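Local coordinates for methylaspartate ammonia-lyase (Citrobacter amalonaticus, PDB 1KKO), which catalyses the reversible anti elimination of ammonia from L-threo-3-methylaspartate to give mesaconate, using magnesium as its cofactor, at residues I366-C371 and L384-M389; T234-V239 and E354-G359; T370-A375 and N396-E401; V130-S135 and I330-L335. All blocks are in the same frame, centred on the assembly; numbering follows the deposited sequence.

Interaction 1: residues I366-C371 and L384-M389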
loop_
_atom_site.group_PDB
_atom_site.type_symbol
_atom_site.label_atom_id
_atom_site.label_comp_id
_atom_site.label_asym_id
_atom_site.label_seq_id
_atom_site.Cartn_x
_atom_site.Cartn_y
_atom_site.Cartn_z
ATOM N N ILE A 366 6.177 -1.299 6.506
ATOM C CA ILE A 366 7.437 -1.227 7.237
ATOM C C ILE A 366 8.331 -2.404 6.899
ATOM O O ILE A 366 9.527 -2.233 6.702
ATOM C CB ILE A 366 7.191 -1.164 8.756
ATOM C CG1 ILE A 366 6.555 0.177 9.117
ATOM C CG2 ILE A 366 8.489 -1.401 9.521
ATOM C CD1 ILE A 366 6.204 0.343 10.558
ATOM N N SER A 367 7.781 -3.606 6.830
ATOM C CA SER A 367 8.625 -4.760 6.529
ATOM C C SER A 367 9.165 -4.634 5.114
ATOM O O SER A 367 10.341 -4.903 4.864
ATOM C CB SER A 367 7.890 -6.076 6.775
ATOM O OG SER A 367 6.818 -6.284 5.868
ATOM N N ALA A 368 8.331 -4.199 4.175
ATOM C CA ALA A 368 8.780 -4.020 2.803
ATOM C C ALA A 368 9.853 -2.941 2.713
ATOM O O ALA A 368 10.864 -3.127 2.032
ATOM C CB ALA A 368 7.622 -3.667 1.890
ATOM N N ARG A 369 9.645 -1.817 3.385
ATOM C CA ARG A 369 10.605 -0.731 3.349
ATOM C C ARG A 369 11.945 -1.209 3.910
ATOM O O ARG A 369 13.013 -0.876 3.388
ATOM C CB ARG A 369 10.054 0.452 4.142
ATOM C CG ARG A 369 10.854 1.702 4.039
ATOM C CD ARG A 369 10.184 2.856 4.708
ATOM N NE ARG A 369 10.116 2.702 6.156
ATOM C CZ ARG A 369 9.016 2.792 6.890
ATOM N NH1 ARG A 369 7.822 2.982 6.336
ATOM N NH2 ARG A 369 9.116 2.662 8.194
ATOM N N THR A 370 11.894 -1.954 5.004
ATOM C CA THR A 370 13.111 -2.472 5.605
ATOM C C THR A 370 13.825 -3.423 4.657
ATOM O O THR A 370 15.052 -3.406 4.542
ATOM C CB THR A 370 12.798 -3.158 6.924
ATOM O OG1 THR A 370 12.153 -2.229 7.808
ATOM C CG2 THR A 370 14.067 -3.597 7.646
ATOM N N CYS A 371 13.060 -4.271 3.980
ATOM C CA CYS A 371 13.627 -5.177 2.995
ATOM C C CYS A 371 14.360 -4.445 1.874
ATOM O O CYS A 371 15.331 -4.977 1.322
ATOM C CB CYS A 371 12.557 -6.090 2.404
ATOM S SG CYS A 371 12.051 -7.444 3.518
ATOM N N LEU A 384 10.818 -8.617 -4.797
ATOM C CA LEU A 384 9.374 -8.547 -4.924
ATOM C C LEU A 384 8.789 -7.191 -4.536
ATOM O O LEU A 384 9.124 -6.630 -3.487
ATOM C CB LEU A 384 8.729 -9.618 -4.046
ATOM C CG LEU A 384 7.194 -9.671 -4.009
ATOM C CD1 LEU A 384 6.626 -10.103 -5.359
ATOM C CD2 LEU A 384 6.748 -10.613 -2.899
ATOM N N ILE A 385 7.897 -6.688 -5.387
ATOM C CA ILE A 385 7.094 -5.514 -5.066
ATOM C C ILE A 385 6.004 -5.976 -4.094
ATOM O O ILE A 385 5.193 -6.842 -4.398
ATOM C CB ILE A 385 6.527 -4.916 -6.351
ATOM C CG1 ILE A 385 7.663 -4.359 -7.202
ATOM C CG2 ILE A 385 5.513 -3.842 -6.034
ATOM C CD1 ILE A 385 7.290 -4.047 -8.622
ATOM N N LYS A 386 6.016 -5.398 -2.909
ATOM C CA LYS A 386 5.180 -5.857 -1.822
ATOM C C LYS A 386 4.992 -4.726 -0.819
ATOM O O LYS A 386 5.705 -3.723 -0.879
ATOM C CB LYS A 386 5.854 -7.063 -1.153
ATOM C CG LYS A 386 7.118 -6.712 -0.390
ATOM C CD LYS A 386 7.872 -7.949 0.064
ATOM C CE LYS A 386 8.940 -7.603 1.066
ATOM N NZ LYS A 386 9.604 -8.809 1.655
ATOM N N PRO A 387 4.021 -4.835 0.089
ATOM C CA PRO A 387 3.061 -5.923 0.180
ATOM C C PRO A 387 1.828 -5.601 -0.654
ATOM O O PRO A 387 1.857 -4.697 -1.485
ATOM C CB PRO A 387 2.715 -5.888 1.663
ATOM C CG PRO A 387 2.681 -4.437 1.954
ATOM C CD PRO A 387 3.768 -3.822 1.116
ATOM N N GLY A 388 0.762 -6.363 -0.437
ATOM C CA GLY A 388 -0.509 -6.119 -1.091
ATOM C C GLY A 388 -0.697 -6.795 -2.422
ATOM O O GLY A 388 0.253 -7.221 -3.071
HETATM N N MSE A 389 -1.960 -6.869 -2.818
HETATM C CA MSE A 389 -2.351 -7.405 -4.113
HETATM C C MSE A 389 -2.798 -6.315 -5.074
HETATM O O MSE A 389 -3.142 -6.609 -6.211
HETATM C CB MSE A 389 -3.417 -8.488 -3.963
HETATM C CG MSE A 389 -2.826 -9.810 -3.486
HETATM SE SE MSE A 389 -1.505 -10.515 -4.744
HETATM C CE MSE A 389 -1.637 -12.360 -4.404
#
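A368 and K386 carry this contact: the methyl CB of A368 lies 3.4 Å from the backbone O of K386 and 3.8 Å from CG of the same lysine. The next residue adds an apolar contact, with CD of the P387 ring 3.9 Å from A368 CB. P387 follows a cis peptide bond. Consistent with the small alanine, the CA atoms of A368 and K386 are 6.1 Å apart.

The lysine side chain starts from an awkward rotamer, with CG wedged between the backbone N and the carbonyl carbon (chi1 69°), and is then fully extended. This shape lays its methylenes along the helix, CE 4.0 Å from A368 CA, and carries NZ one turn further on, 3.4 Å from SG of C371. On the cysteine, SG stands anti to the carbonyl carbon (chi1 -76°), which sets it beside the lysine amine. The buried ammonium is paid for by a salt bridge to E363 and a hydrogen bond to G358 O, which together fix the end of the chain.

The arrangement belongs to a TIM barrel of the enolase superfamily: the loop leaving the C-terminal end of barrel strand 382-384 packs on helix 365-378, with the side chains of K386 and P387 about 6 Å from those of Q172 and C361 respectively, which bind the substrate.

Interaction 2: residues T234-V239 and E354-G359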
loop_
_atom_site.group_PDB
_atom_site.type_symbol
_atom_site.label_atom_id
_atom_site.label_comp_id
_atom_site.label_asym_id
_atom_site.label_seq_id
_atom_site.Cartn_x
_atom_site.Cartn_y
_atom_site.Cartn_z
ATOM N N THR A 234 11.585 -8.679 -17.955
ATOM C CA THR A 234 11.659 -10.124 -17.782
ATOM C C THR A 234 10.305 -10.658 -17.355
ATOM O O THR A 234 9.601 -10.017 -16.575
ATOM C CB THR A 234 12.712 -10.445 -16.724
ATOM O OG1 THR A 234 14.001 -10.203 -17.289
ATOM C CG2 THR A 234 12.720 -11.918 -16.329
ATOM N N LEU A 235 9.940 -11.824 -17.877
ATOM C CA LEU A 235 8.698 -12.489 -17.507
ATOM C C LEU A 235 8.984 -13.524 -16.432
ATOM O O LEU A 235 9.932 -14.295 -16.532
ATOM C CB LEU A 235 8.066 -13.154 -18.725
ATOM C CG LEU A 235 7.910 -12.249 -19.949
ATOM C CD1 LEU A 235 7.172 -13.015 -21.040
ATOM C CD2 LEU A 235 7.191 -10.955 -19.587
ATOM N N HIS A 236 8.161 -13.530 -15.391
ATOM C CA HIS A 236 8.340 -14.437 -14.262
ATOM C C HIS A 236 6.932 -14.837 -13.858
ATOM O O HIS A 236 6.118 -13.998 -13.467
ATOM C CB HIS A 236 9.098 -13.692 -13.166
ATOM C CG HIS A 236 9.333 -14.449 -11.897
ATOM N ND1 HIS A 236 10.428 -14.197 -11.101
ATOM C CD2 HIS A 236 8.595 -15.375 -11.243
ATOM C CE1 HIS A 236 10.353 -14.939 -10.011
ATOM N NE2 HIS A 236 9.248 -15.659 -10.068
ATOM N N ILE A 237 6.636 -16.120 -14.015
ATOM C CA ILE A 237 5.315 -16.661 -13.762
ATOM C C ILE A 237 5.423 -17.808 -12.772
ATOM O O ILE A 237 6.282 -18.670 -12.911
ATOM C CB ILE A 237 4.687 -17.132 -15.091
ATOM C CG1 ILE A 237 4.437 -15.921 -16.006
ATOM C CG2 ILE A 237 3.405 -17.922 -14.837
ATOM C CD1 ILE A 237 4.097 -16.273 -17.453
ATOM N N ASP A 238 4.563 -17.784 -11.754
ATOM C CA ASP A 238 4.540 -18.795 -10.700
ATOM C C ASP A 238 3.391 -19.751 -10.970
ATOM O O ASP A 238 2.219 -19.340 -11.056
ATOM C CB ASP A 238 4.342 -18.122 -9.341
ATOM C CG ASP A 238 4.570 -19.053 -8.154
ATOM O OD1 ASP A 238 4.617 -20.312 -8.292
ATOM O OD2 ASP A 238 4.706 -18.553 -7.006
ATOM N N VAL A 239 3.730 -21.029 -11.089
ATOM C CA VAL A 239 2.749 -22.048 -11.447
ATOM C C VAL A 239 2.366 -23.013 -10.332
ATOM O O VAL A 239 1.643 -23.974 -10.575
ATOM C CB VAL A 239 3.185 -22.814 -12.696
ATOM C CG1 VAL A 239 3.456 -21.845 -13.833
ATOM C CG2 VAL A 239 4.423 -23.655 -12.423
ATOM N N GLU A 354 21.036 -17.355 -8.533
ATOM C CA GLU A 354 20.370 -16.058 -8.578
ATOM C C GLU A 354 19.482 -15.942 -7.342
ATOM O O GLU A 354 18.652 -16.816 -7.059
ATOM C CB GLU A 354 19.550 -15.888 -9.850
ATOM C CG GLU A 354 20.413 -15.868 -11.099
ATOM C CD GLU A 354 19.618 -15.734 -12.380
ATOM O OE1 GLU A 354 18.424 -15.381 -12.318
ATOM O OE2 GLU A 354 20.192 -15.975 -13.466
ATOM N N ALA A 355 19.680 -14.865 -6.594
ATOM C CA ALA A 355 18.904 -14.611 -5.386
ATOM C C ALA A 355 17.697 -13.734 -5.693
ATOM O O ALA A 355 17.843 -12.617 -6.165
ATOM C CB ALA A 355 19.775 -13.957 -4.359
ATOM N N TYR A 356 16.513 -14.274 -5.447
ATOM C CA TYR A 356 15.263 -13.525 -5.574
ATOM C C TYR A 356 14.799 -13.214 -4.147
ATOM O O TYR A 356 14.387 -14.101 -3.400
ATOM C CB TYR A 356 14.233 -14.334 -6.386
ATOM C CG TYR A 356 12.796 -13.903 -6.249
ATOM C CD1 TYR A 356 12.435 -12.574 -6.000
ATOM C CD2 TYR A 356 11.789 -14.852 -6.352
ATOM C CE1 TYR A 356 11.096 -12.226 -5.868
ATOM C CE2 TYR A 356 10.457 -14.505 -6.221
ATOM C CZ TYR A 356 10.123 -13.204 -5.964
ATOM O OH TYR A 356 8.803 -12.875 -5.792
ATOM N N GLN A 357 14.951 -11.952 -3.746
ATOM C CA GLN A 357 14.532 -11.522 -2.415
ATOM C C GLN A 357 13.046 -11.237 -2.502
ATOM O O GLN A 357 12.609 -10.189 -2.979
ATOM C CB GLN A 357 15.315 -10.305 -1.956
ATOM C CG GLN A 357 15.132 -10.026 -0.474
ATOM C CD GLN A 357 15.823 -8.778 -0.031
ATOM O OE1 GLN A 357 17.044 -8.670 -0.128
ATOM N NE2 GLN A 357 15.046 -7.823 0.468
ATOM N N GLY A 358 12.277 -12.231 -2.094
ATOM C CA GLY A 358 10.844 -12.198 -2.257
ATOM C C GLY A 358 10.128 -11.680 -1.029
ATOM O O GLY A 358 10.506 -10.660 -0.455
ATOM N N GLY A 359 9.102 -12.399 -0.620
ATOM C CA GLY A 359 8.271 -11.958 0.478
ATOM C C GLY A 359 6.834 -12.332 0.201
ATOM O O GLY A 359 6.557 -13.323 -0.485
#
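Aromatic packing makes the whole of the direct contact: the imidazole of H236 and the phenol ring of Y356 meet as an offset edge-to-face (T-shaped) pair. The edge of the histidine is turned toward the face of the tyrosine, the centroids lie 5.3 Å apart and the planes stand at 72°. The touching is done by one carbon, CE1 of H236, which meets the CD2-CE2 bond of Y356 obliquely, 3.8 Å from CE2 and 3.9 Å from CD2. Both rings leave their strands with CG anti to the backbone N (chi1 178° for H236, 162° for Y356) and extend toward each other, bridging strands whose nearest CA atoms, those of H236 and Y356, are 11.1 Å apart.

Polar bonds to other residues hold the histidine in place. Its ND1 is hydrogen-bonded to R382 and its NE2 to E273, a magnesium ligand, so both ring nitrogens are engaged and rotation of the imidazole is restrained. This places H236 in what is probably the second shell of the magnesium site, to which D238, two residues along the same strand, also belongs.

Stacking and packing complete the surroundings. F170 stacks on the H236 ring, while Y356 lies against E273 and the substrate-binding residue Q329. The pair therefore spans the interior of the parallel barrel: strand 234-238 sits between 191-194 and 270-273, and strand 354-357 between 327-330 and 382-384, with strands 270-273, 303-306 and 327-330 separating the two in the sheet order.

Interaction 3: residues T370-A375 and N396-E401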
loop_
_atom_site.group_PDB
_atom_site.type_symbol
_atom_site.label_atom_id
_atom_site.label_comp_id
_atom_site.label_asym_id
_atom_site.label_seq_id
_atom_site.Cartn_x
_atom_site.Cartn_y
_atom_site.Cartn_z
ATOM N N THR A 370 11.894 -1.954 5.004
ATOM C CA THR A 370 13.111 -2.472 5.605
ATOM C C THR A 370 13.825 -3.423 4.657
ATOM O O THR A 370 15.052 -3.406 4.542
ATOM C CB THR A 370 12.798 -3.158 6.924
ATOM O OG1 THR A 370 12.153 -2.229 7.808
ATOM C CG2 THR A 370 14.067 -3.597 7.646
ATOM N N CYS A 371 13.060 -4.271 3.980
ATOM C CA CYS A 371 13.627 -5.177 2.995
ATOM C C CYS A 371 14.360 -4.445 1.874
ATOM O O CYS A 371 15.331 -4.977 1.322
ATOM C CB CYS A 371 12.557 -6.090 2.404
ATOM S SG CYS A 371 12.051 -7.444 3.518
ATOM N N VAL A 372 13.901 -3.254 1.501
ATOM C CA VAL A 372 14.610 -2.489 0.491
ATOM C C VAL A 372 16.058 -2.227 0.910
ATOM O O VAL A 372 16.988 -2.316 0.101
ATOM C CB VAL A 372 13.892 -1.155 0.189
ATOM C CG1 VAL A 372 14.756 -0.242 -0.672
ATOM C CG2 VAL A 372 12.576 -1.430 -0.508
ATOM N N HIS A 373 16.257 -1.916 2.185
ATOM C CA HIS A 373 17.603 -1.657 2.683
ATOM C C HIS A 373 18.457 -2.908 2.691
ATOM O O HIS A 373 19.636 -2.860 2.351
ATOM C CB HIS A 373 17.544 -1.017 4.055
ATOM C CG HIS A 373 17.036 0.388 4.013
ATOM N ND1 HIS A 373 17.863 1.486 4.139
ATOM C CD2 HIS A 373 15.789 0.868 3.793
ATOM C CE1 HIS A 373 17.136 2.582 4.006
ATOM N NE2 HIS A 373 15.874 2.235 3.809
ATOM N N VAL A 374 17.869 -4.028 3.073
ATOM C CA VAL A 374 18.570 -5.288 3.015
ATOM C C VAL A 374 19.027 -5.568 1.592
ATOM O O VAL A 374 20.177 -5.947 1.382
ATOM C CB VAL A 374 17.677 -6.393 3.542
ATOM C CG1 VAL A 374 18.251 -7.766 3.228
ATOM C CG2 VAL A 374 17.461 -6.206 5.052
ATOM N N ALA A 375 18.163 -5.338 0.609
ATOM C CA ALA A 375 18.480 -5.624 -0.782
ATOM C C ALA A 375 19.544 -4.697 -1.329
ATOM O O ALA A 375 20.449 -5.119 -2.051
ATOM C CB ALA A 375 17.226 -5.547 -1.631
ATOM N N ASN A 396 4.798 1.788 -5.055
ATOM C CA ASN A 396 5.038 3.055 -4.384
ATOM C C ASN A 396 5.970 2.834 -3.190
ATOM O O ASN A 396 6.942 3.550 -3.008
ATOM C CB ASN A 396 3.659 3.593 -3.964
ATOM C CG ASN A 396 3.693 4.924 -3.266
ATOM O OD1 ASN A 396 4.740 5.420 -2.801
ATOM N ND2 ASN A 396 2.516 5.528 -3.182
ATOM N N ILE A 397 5.669 1.842 -2.359
ATOM C CA ILE A 397 6.473 1.575 -1.168
ATOM C C ILE A 397 7.910 1.153 -1.507
ATOM O O ILE A 397 8.868 1.706 -0.977
ATOM C CB ILE A 397 5.756 0.501 -0.310
ATOM C CG1 ILE A 397 4.511 1.107 0.363
ATOM C CG2 ILE A 397 6.705 -0.125 0.721
ATOM C CD1 ILE A 397 3.494 0.097 0.763
ATOM N N VAL A 398 8.057 0.170 -2.380
ATOM C CA VAL A 398 9.377 -0.407 -2.658
ATOM C C VAL A 398 10.221 0.478 -3.580
ATOM O O VAL A 398 11.363 0.819 -3.249
ATOM C CB VAL A 398 9.228 -1.818 -3.220
ATOM C CG1 VAL A 398 10.561 -2.353 -3.662
ATOM C CG2 VAL A 398 8.643 -2.728 -2.166
ATOM N N PHE A 399 9.680 0.855 -4.728
ATOM C CA PHE A 399 10.426 1.671 -5.679
ATOM C C PHE A 399 10.825 2.997 -5.066
ATOM O O PHE A 399 11.977 3.414 -5.201
ATOM C CB PHE A 399 9.557 1.891 -6.905
ATOM C CG PHE A 399 10.224 2.567 -8.075
ATOM C CD1 PHE A 399 11.074 1.867 -8.911
ATOM C CD2 PHE A 399 9.914 3.871 -8.403
ATOM C CE1 PHE A 399 11.635 2.465 -10.014
ATOM C CE2 PHE A 399 10.481 4.472 -9.525
ATOM C CZ PHE A 399 11.347 3.764 -10.310
ATOM N N ASN A 400 9.899 3.683 -4.402
ATOM C CA ASN A 400 10.238 5.012 -3.910
ATOM C C ASN A 400 11.230 4.954 -2.761
ATOM O O ASN A 400 12.087 5.812 -2.657
ATOM C CB ASN A 400 9.001 5.810 -3.527
ATOM C CG ASN A 400 8.039 6.018 -4.681
ATOM O OD1 ASN A 400 8.276 5.612 -5.826
ATOM N ND2 ASN A 400 6.940 6.696 -4.377
ATOM N N GLU A 401 11.100 3.994 -1.850
ATOM C CA GLU A 401 12.091 3.881 -0.787
ATOM C C GLU A 401 13.459 3.583 -1.395
ATOM O O GLU A 401 14.483 4.127 -0.965
ATOM C CB GLU A 401 11.744 2.785 0.217
ATOM C CG GLU A 401 12.770 2.629 1.330
ATOM C CD GLU A 401 12.769 3.775 2.341
ATOM O OE1 GLU A 401 11.900 4.668 2.256
ATOM O OE2 GLU A 401 13.599 3.765 3.275
#
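This is a helix-to-helix packing contact on the outside of the TIM barrel, combining a small apolar core with one side-chain hydrogen bond. Helices 365-378 and 392-410 run in roughly the same direction, the axes of the short segments crossing at -42° with a closest approach of 9.4 Å.

The apolar part centres on V372, whose CB is directed toward the other helix. Its two methyls divide the work: CG2 touches V398, 3.7 Å from the backbone O and 3.9 Å from the methyl CG1, while CG1 rests 4.0 Å from CG of E401. Valine thus fits between residues one turn apart on the neighbouring helix.

The polar part is a His-carboxylate hydrogen bond, H373 NE2 to E401 OE2, at 2.8 Å and nearly straight, with an N-H...O angle of 169°. The oxygen lies in the imidazole plane and receives the proton on its anti lone pair, the one away from OE1; ring and carboxylate planes are turned 48° from each other. E401 leaves its helix with CG anti to the backbone N and then bends at its second torsion, swinging the carboxylate across to the ring. Each group has a second tether: H373 ND1 is bonded to T151 N and E401 OE1 forms a salt bridge with R404, so the imidazole is gripped from both nitrogens.

Around the contact, Q136 and Y132 of helix 128-146 touch T370 and C371 respectively on the first helix, while on the second helix N396 and N400 hydrogen-bond to S14 and Y12 of the second subunit.

Interaction 4: residues V130-S135 and I330-L335. With SO4 (sulfate ion), chain C.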
loop_
_atom_site.group_PDB
_atom_site.type_symbol
_atom_site.label_atom_id
_atom_site.label_comp_id
_atom_site.label_asym_id
_atom_site.label_seq_id
_atom_site.Cartn_x
_atom_site.Cartn_y
_atom_site.Cartn_z
ATOM N N VAL A 130 7.882 -13.164 14.487
ATOM C CA VAL A 130 8.399 -12.390 15.610
ATOM C C VAL A 130 9.876 -12.061 15.369
ATOM O O VAL A 130 10.309 -10.932 15.542
ATOM C CB VAL A 130 8.205 -13.138 16.932
ATOM C CG1 VAL A 130 8.927 -12.410 18.080
ATOM C CG2 VAL A 130 6.733 -13.291 17.214
ATOM N N ARG A 131 10.655 -13.052 14.960
ATOM C CA ARG A 131 12.045 -12.805 14.662
ATOM C C ARG A 131 12.163 -11.799 13.511
ATOM O O ARG A 131 13.031 -10.933 13.516
ATOM C CB ARG A 131 12.729 -14.113 14.314
ATOM C CG ARG A 131 12.816 -15.045 15.509
ATOM C CD ARG A 131 13.527 -16.310 15.181
ATOM N NE ARG A 131 12.752 -17.414 14.656
ATOM C CZ ARG A 131 13.219 -18.280 13.741
ATOM N NH1 ARG A 131 14.414 -18.121 13.147
ATOM N NH2 ARG A 131 12.460 -19.283 13.388
ATOM N N TYR A 132 11.269 -11.906 12.529
ATOM C CA TYR A 132 11.254 -10.980 11.406
ATOM C C TYR A 132 11.040 -9.544 11.897
ATOM O O TYR A 132 11.824 -8.648 11.584
ATOM C CB TYR A 132 10.143 -11.391 10.451
ATOM C CG TYR A 132 10.101 -10.747 9.091
ATOM C CD1 TYR A 132 11.229 -10.655 8.293
ATOM C CD2 TYR A 132 8.889 -10.276 8.572
ATOM C CE1 TYR A 132 11.161 -10.096 7.030
ATOM C CE2 TYR A 132 8.807 -9.739 7.302
ATOM C CZ TYR A 132 9.953 -9.652 6.525
ATOM O OH TYR A 132 9.922 -9.129 5.252
ATOM N N GLY A 133 9.988 -9.325 12.677
ATOM C CA GLY A 133 9.690 -7.986 13.153
ATOM C C GLY A 133 10.709 -7.426 14.128
ATOM O O GLY A 133 11.079 -6.264 14.043
ATOM N N LEU A 134 11.134 -8.236 15.091
ATOM C CA LEU A 134 12.138 -7.781 16.036
ATOM C C LEU A 134 13.409 -7.374 15.321
ATOM O O LEU A 134 13.997 -6.341 15.608
ATOM C CB LEU A 134 12.474 -8.862 17.057
ATOM C CG LEU A 134 11.388 -9.239 18.056
ATOM C CD1 LEU A 134 11.896 -10.365 18.934
ATOM C CD2 LEU A 134 10.969 -8.051 18.913
ATOM N N SER A 135 13.842 -8.196 14.378
ATOM C CA SER A 135 15.096 -7.924 13.689
ATOM C C SER A 135 15.010 -6.658 12.826
ATOM O O SER A 135 15.974 -5.898 12.714
ATOM C CB SER A 135 15.528 -9.133 12.875
ATOM O OG SER A 135 14.668 -9.353 11.784
ATOM N N ILE A 330 13.932 -16.305 -1.787
ATOM C CA ILE A 330 14.234 -16.087 -0.383
ATOM C C ILE A 330 12.987 -15.347 0.123
ATOM O O ILE A 330 12.834 -14.141 -0.072
ATOM C CB ILE A 330 15.529 -15.259 -0.295
ATOM C CG1 ILE A 330 16.694 -16.029 -0.949
ATOM C CG2 ILE A 330 15.871 -14.876 1.138
ATOM C CD1 ILE A 330 17.951 -15.203 -1.114
ATOM N N LYS A 331 12.054 -16.103 0.683
ATOM C CA LYS A 331 10.739 -15.557 1.039
ATOM C C LYS A 331 10.884 -14.955 2.425
ATOM O O LYS A 331 10.747 -15.624 3.449
ATOM C CB LYS A 331 9.666 -16.624 0.973
ATOM C CG LYS A 331 8.276 -16.035 1.063
ATOM C CD LYS A 331 7.191 -17.047 0.751
ATOM C CE LYS A 331 5.895 -16.389 0.298
ATOM N NZ LYS A 331 5.955 -15.991 -1.120
ATOM N N THR A 332 11.162 -13.661 2.438
ATOM C CA THR A 332 11.750 -13.033 3.610
ATOM C C THR A 332 11.146 -13.345 4.981
ATOM O O THR A 332 11.898 -13.642 5.878
ATOM C CB THR A 332 11.938 -11.514 3.410
ATOM O OG1 THR A 332 10.674 -10.865 3.223
ATOM C CG2 THR A 332 12.791 -11.200 2.170
ATOM N N PRO A 333 9.828 -13.315 5.201
ATOM C CA PRO A 333 9.351 -13.555 6.572
ATOM C C PRO A 333 9.703 -14.952 7.072
ATOM O O PRO A 333 9.863 -15.167 8.263
ATOM C CB PRO A 333 7.829 -13.369 6.460
ATOM C CG PRO A 333 7.622 -12.594 5.217
ATOM C CD PRO A 333 8.701 -13.062 4.282
ATOM N N ASP A 334 9.816 -15.899 6.155
ATOM C CA ASP A 334 10.097 -17.275 6.533
ATOM C C ASP A 334 11.521 -17.522 7.022
ATOM O O ASP A 334 11.797 -18.579 7.577
ATOM C CB ASP A 334 9.813 -18.200 5.364
ATOM C CG ASP A 334 8.346 -18.331 5.047
ATOM O OD1 ASP A 334 7.501 -18.290 5.985
ATOM O OD2 ASP A 334 7.976 -18.504 3.869
ATOM N N LEU A 335 12.403 -16.559 6.824
ATOM C CA LEU A 335 13.782 -16.707 7.275
ATOM C C LEU A 335 13.953 -16.256 8.716
ATOM O O LEU A 335 15.023 -16.409 9.267
ATOM C CB LEU A 335 14.747 -15.926 6.386
ATOM C CG LEU A 335 15.098 -16.641 5.083
ATOM C CD1 LEU A 335 14.051 -16.406 4.012
ATOM C CD2 LEU A 335 16.474 -16.237 4.604
HETATM S S SO4 C . 2.524 -14.512 -1.411
HETATM O O1 SO4 C . 2.657 -14.730 0.052
HETATM O O2 SO4 C . 1.294 -15.315 -1.765
HETATM O O3 SO4 C . 2.317 -13.097 -1.700
HETATM O O4 SO4 C . 3.665 -15.030 -2.205
#
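Helix 128-146 of the N-terminal region comes against the 3-10 turn 332-335 that follows barrel strand 327-330, the CA atoms of Y132 and P333 being 5.8 Å apart; the contact joins the capping domain of this enolase-superfamily enzyme to the rim of its TIM barrel.

The Y132 ring dominates. Its CG lies anti to the backbone N (chi1 -169°), which sends the phenol out from the helix and alongside the proline, both side chains pointing the same way. P333 CA sits 3.6 Å from the ring centroid and only 2° off the normal, a CH-pi contact over the middle of the face, while the pyrrolidine reaches on to CE2 through CG at 3.7 Å. At the far end of the ring, T332 OG1 donates a hydrogen bond of 2.8 Å to Y132 OH, and that phenol oxygen is also hydrogen-bonded to E363, so the ring is held both over its face and at its hydroxyl. R131 lies nearby, its guanidinium occupied by a salt bridge to D117 and a bond to L126 O.

The same turn begins just after K331, the catalytic proton acceptor, which takes no part in the packing. Hydrogen bonds to G359 O and Q329 OE1 position its amine beside a sulfate, probably from the crystallisation liquor, which T360, C361 and Q172 also bind; K331 NZ donates to sulfate O4 at 2.7 Å.

Interactions 1, 2 and 3 lie wholly in the C-terminal barrel region, whereas interaction 4 ties helix 128-146 of the N-terminal region to it. Interactions 1 and 3 are neighbours, centres 7 Å apart, and share T370 and C371 on helix 365-378; both also touch the second subunit. Interaction 2, in the barrel interior, lies about 15 to 18 Å from the centres of the others. Along the chain, interactions 2 and 4 interleave, and both close before 1 and 3 open. Probable hydrogen bonds join interaction 2 to the others: Y356 O to I330 N of interaction 4, and Q357 NE2 to C371 O, shared by 1 and 3. Strands and helices thus interlock, interactions 2 and 4 holding active-site residues.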